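Local coordinates for cell death abnormality protein 2 (Caenorhabditis elegans, PDB 3QWX), which acts as a Crk-family SH2-SH3 signalling adaptor required for engulfment of cell corpses and for cell migration, working in a complex with CED-5 and CED-12, at residues 27-39 with 104-116. Numbering follows the deposited sequence.
Sequences LLGEPQVSIGTFL and LTEASLLAAYKKP
Tyr113, which buries more surface here than any other residue, drives its ring into a hollow walled by Leu27, Leu28, Thr37 and Leu39. With CG anti to the backbone N (chi1 180°), the ring leaves the edge of the sheet and reaches helix 21-29. Thr37 CG2 abuts the ring edge near its plane and lies 3.7 Å from Tyr113 CA. Leu39 runs alongside in the same direction, its CD2 3.9 Å from Tyr113 CD2, and the Leu28 side chain slides past in the opposite sense, its CD2 meeting Tyr113 CD1. Leu27 lies crosswise at the phenol end. There the hydroxyl donates to a water that in turn donates to Leu27 O and Glu30 OE1, tying the ring's far end to the last turn of the helix and to the loop that follows it. Beside this plug the backbones pair in parallel: Phe38 N donates to Ala111 O, and Phe38 O receives a nearly straight bond from Tyr113 N (2.7 Å). Gly36 O grips two successive amides, Leu110 N at 2.8 Å and Ala111 N at 3.2 Å, both from the same face of its carbonyl plane. The bare CA of Gly36 nestles against Ser108 O (3.3 Å), where the type II turn from Ser34 to Thr37 leads into the strand. Phe38 is clasped like a wedge, Ala112 CA over one face and Leu109 CG over the opposite one; Leu109 CD2 touches Phe38 CG at 3.7 Å. Phe6 and Phe14 meet the same ring edge-to-face. Farther out, Ile35 CG2 rests on the methyl of Ala107. In this way segment 104-116 of the SH2 domain adds a short parallel strand beside strand 37-42 of the central sheet and packs against the end of helix 21-29, in the helix-flanked sheet fold of SH2 domains.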
# COMPACT_ATOMS: atom_id res chain seq x y z
N LEU A 27 12.74 0.25 3.11
CA LEU A 27 12.22 1.34 2.29
C LEU A 27 11.83 2.57 3.13
O LEU A 27 12.21 3.69 2.81
CB LEU A 27 11.02 0.87 1.45
CG LEU A 27 11.32 -0.20 0.39
CD1 LEU A 27 10.07 -0.57 -0.40
CD2 LEU A 27 12.44 0.26 -0.55
N LEU A 28 11.09 2.35 4.21
CA LEU A 28 10.63 3.45 5.04
C LEU A 28 11.75 4.03 5.92
O LEU A 28 11.64 5.16 6.41
CB LEU A 28 9.40 3.05 5.87
CG LEU A 28 8.08 3.06 5.08
CD1 LEU A 28 6.96 2.43 5.86
CD2 LEU A 28 7.68 4.48 4.67
N GLY A 29 12.83 3.27 6.08
CA GLY A 29 13.98 3.72 6.84
C GLY A 29 15.00 4.53 6.06
O GLY A 29 15.95 5.08 6.65
N GLU A 30 14.83 4.62 4.74
CA GLU A 30 15.76 5.38 3.90
C GLU A 30 15.81 6.86 4.31
O GLU A 30 14.81 7.41 4.77
CB GLU A 30 15.42 5.17 2.41
CG GLU A 30 15.68 3.73 1.95
CD GLU A 30 15.51 3.51 0.45
OE1 GLU A 30 14.82 4.31 -0.21
OE2 GLU A 30 16.08 2.53 -0.05
N PRO A 31 16.99 7.49 4.19
CA PRO A 31 17.22 8.83 4.77
C PRO A 31 16.28 9.90 4.25
O PRO A 31 15.94 10.82 5.00
CB PRO A 31 18.66 9.15 4.36
CG PRO A 31 19.30 7.82 4.14
CD PRO A 31 18.21 6.92 3.61
N GLN A 32 15.87 9.81 2.99
CA GLN A 32 15.04 10.86 2.38
C GLN A 32 13.53 10.73 2.69
O GLN A 32 12.73 11.59 2.33
CB GLN A 32 15.26 10.90 0.86
CG GLN A 32 14.53 9.82 0.07
CD GLN A 32 15.08 8.41 0.29
OE1 GLN A 32 16.16 8.23 0.83
NE2 GLN A 32 14.32 7.41 -0.14
N VAL A 33 13.15 9.64 3.35
CA VAL A 33 11.75 9.41 3.71
C VAL A 33 11.34 10.28 4.90
O VAL A 33 11.99 10.24 5.95
CB VAL A 33 11.49 7.92 4.04
CG1 VAL A 33 10.06 7.72 4.56
CG2 VAL A 33 11.76 7.05 2.82
N SER A 34 10.28 11.06 4.74
CA SER A 34 9.86 11.99 5.78
C SER A 34 9.05 11.31 6.87
O SER A 34 8.38 10.31 6.63
CB SER A 34 9.07 13.16 5.18
OG SER A 34 7.98 12.68 4.42
N ILE A 35 9.13 11.84 8.08
CA ILE A 35 8.36 11.28 9.18
C ILE A 35 6.87 11.36 8.83
O ILE A 35 6.42 12.35 8.27
CB ILE A 35 8.69 11.97 10.51
CG1 ILE A 35 10.12 11.60 10.95
CG2 ILE A 35 7.70 11.57 11.59
CD1 ILE A 35 10.65 12.46 12.12
N GLY A 36 6.12 10.32 9.14
CA GLY A 36 4.69 10.30 8.84
C GLY A 36 4.38 9.51 7.57
O GLY A 36 3.20 9.26 7.25
N THR A 37 5.43 9.12 6.85
CA THR A 37 5.24 8.28 5.66
C THR A 37 4.91 6.85 6.10
O THR A 37 5.52 6.33 7.04
CB THR A 37 6.49 8.30 4.74
OG1 THR A 37 6.89 9.66 4.54
CG2 THR A 37 6.20 7.68 3.39
N PHE A 38 3.95 6.22 5.45
CA PHE A 38 3.48 4.90 5.87
C PHE A 38 3.03 4.04 4.69
O PHE A 38 2.76 4.54 3.59
CB PHE A 38 2.31 5.06 6.86
CG PHE A 38 1.05 5.56 6.22
CD1 PHE A 38 0.85 6.91 6.01
CD2 PHE A 38 0.08 4.67 5.78
CE1 PHE A 38 -0.30 7.39 5.40
CE2 PHE A 38 -1.08 5.14 5.16
CZ PHE A 38 -1.26 6.50 4.97
N LEU A 39 2.94 2.74 4.93
CA LEU A 39 2.30 1.86 3.98
C LEU A 39 1.61 0.73 4.72
O LEU A 39 1.88 0.48 5.90
CB LEU A 39 3.31 1.31 2.98
CG LEU A 39 4.54 0.56 3.50
CD1 LEU A 39 4.20 -0.88 3.89
CD2 LEU A 39 5.62 0.58 2.42
N LEU A 104 0.72 7.16 16.69
CA LEU A 104 0.81 5.74 16.96
C LEU A 104 1.78 5.57 18.13
O LEU A 104 1.37 5.24 19.24
CB LEU A 104 1.28 4.99 15.72
CG LEU A 104 0.21 5.02 14.63
CD1 LEU A 104 0.79 5.09 13.21
CD2 LEU A 104 -0.71 3.82 14.80
N THR A 105 3.05 5.83 17.87
CA THR A 105 4.07 5.74 18.90
C THR A 105 4.73 7.09 19.06
O THR A 105 4.63 7.73 20.12
CB THR A 105 5.12 4.65 18.56
OG1 THR A 105 4.54 3.36 18.77
CG2 THR A 105 6.35 4.78 19.45
N GLU A 106 5.38 7.56 18.00
CA GLU A 106 6.00 8.87 18.00
C GLU A 106 5.41 9.82 16.96
O GLU A 106 5.59 11.03 17.07
CB GLU A 106 7.51 8.76 17.81
CG GLU A 106 8.25 8.07 18.95
CD GLU A 106 8.18 8.85 20.25
OE1 GLU A 106 8.06 10.09 20.20
OE2 GLU A 106 8.25 8.22 21.33
N ALA A 107 4.72 9.29 15.95
CA ALA A 107 4.20 10.14 14.88
C ALA A 107 2.82 9.73 14.36
O ALA A 107 2.35 8.62 14.58
CB ALA A 107 5.20 10.23 13.73
N SER A 108 2.17 10.66 13.65
CA SER A 108 0.91 10.39 12.97
C SER A 108 1.15 9.98 11.52
O SER A 108 2.23 10.17 10.98
CB SER A 108 0.03 11.62 13.01
OG SER A 108 -0.54 11.77 14.29
N LEU A 109 0.11 9.45 10.88
CA LEU A 109 0.12 9.14 9.46
C LEU A 109 -0.06 10.41 8.63
O LEU A 109 -1.06 11.09 8.77
CB LEU A 109 -1.03 8.17 9.15
CG LEU A 109 -1.06 6.87 9.95
CD1 LEU A 109 -2.21 6.00 9.46
CD2 LEU A 109 0.29 6.14 9.82
N LEU A 110 0.91 10.74 7.77
CA LEU A 110 0.84 11.98 7.01
C LEU A 110 0.69 11.70 5.53
O LEU A 110 -0.15 12.31 4.86
CB LEU A 110 2.08 12.85 7.26
CG LEU A 110 1.99 14.35 6.95
CD1 LEU A 110 3.12 15.13 7.61
CD2 LEU A 110 1.96 14.64 5.45
N ALA A 111 1.50 10.78 5.02
CA ALA A 111 1.53 10.51 3.58
C ALA A 111 1.80 9.04 3.26
O ALA A 111 2.66 8.41 3.86
CB ALA A 111 2.57 11.39 2.91
N ALA A 112 1.05 8.51 2.32
CA ALA A 112 1.27 7.15 1.82
C ALA A 112 2.61 7.06 1.09
O ALA A 112 2.95 7.93 0.26
CB ALA A 112 0.13 6.75 0.89
N TYR A 113 3.38 6.03 1.40
CA TYR A 113 4.61 5.72 0.67
C TYR A 113 4.31 5.47 -0.81
O TYR A 113 3.30 4.84 -1.14
CB TYR A 113 5.30 4.47 1.25
CG TYR A 113 6.57 4.13 0.51
CD1 TYR A 113 7.73 4.87 0.72
CD2 TYR A 113 6.61 3.09 -0.42
CE1 TYR A 113 8.89 4.58 0.03
CE2 TYR A 113 7.77 2.80 -1.11
CZ TYR A 113 8.91 3.55 -0.88
OH TYR A 113 10.08 3.27 -1.56
N LYS A 114 5.18 5.96 -1.69
CA LYS A 114 5.05 5.73 -3.13
C LYS A 114 6.42 5.39 -3.70
O LYS A 114 7.40 6.11 -3.46
CB LYS A 114 4.48 6.97 -3.86
CG LYS A 114 3.08 7.39 -3.43
CD LYS A 114 2.50 8.45 -4.36
CE LYS A 114 2.17 7.88 -5.74
NZ LYS A 114 1.78 8.91 -6.76
N LYS A 115 6.49 4.31 -4.46
CA LYS A 115 7.73 3.97 -5.16
C LYS A 115 7.99 4.97 -6.27
O LYS A 115 7.04 5.47 -6.88
CB LYS A 115 7.63 2.56 -5.75
CG LYS A 115 7.36 1.47 -4.71
CD LYS A 115 7.34 0.11 -5.37
CE LYS A 115 6.97 -0.99 -4.38
NZ LYS A 115 7.12 -2.35 -4.96
N PRO A 116 9.27 5.26 -6.53
CA PRO A 116 9.70 6.18 -7.60
C PRO A 116 9.38 5.60 -8.99
O PRO A 116 9.30 4.38 -9.16
CB PRO A 116 11.22 6.26 -7.42
CG PRO A 116 11.50 5.68 -6.07
CD PRO A 116 10.42 4.72 -5.78
O HOH W 1 12.29 4.60 0.41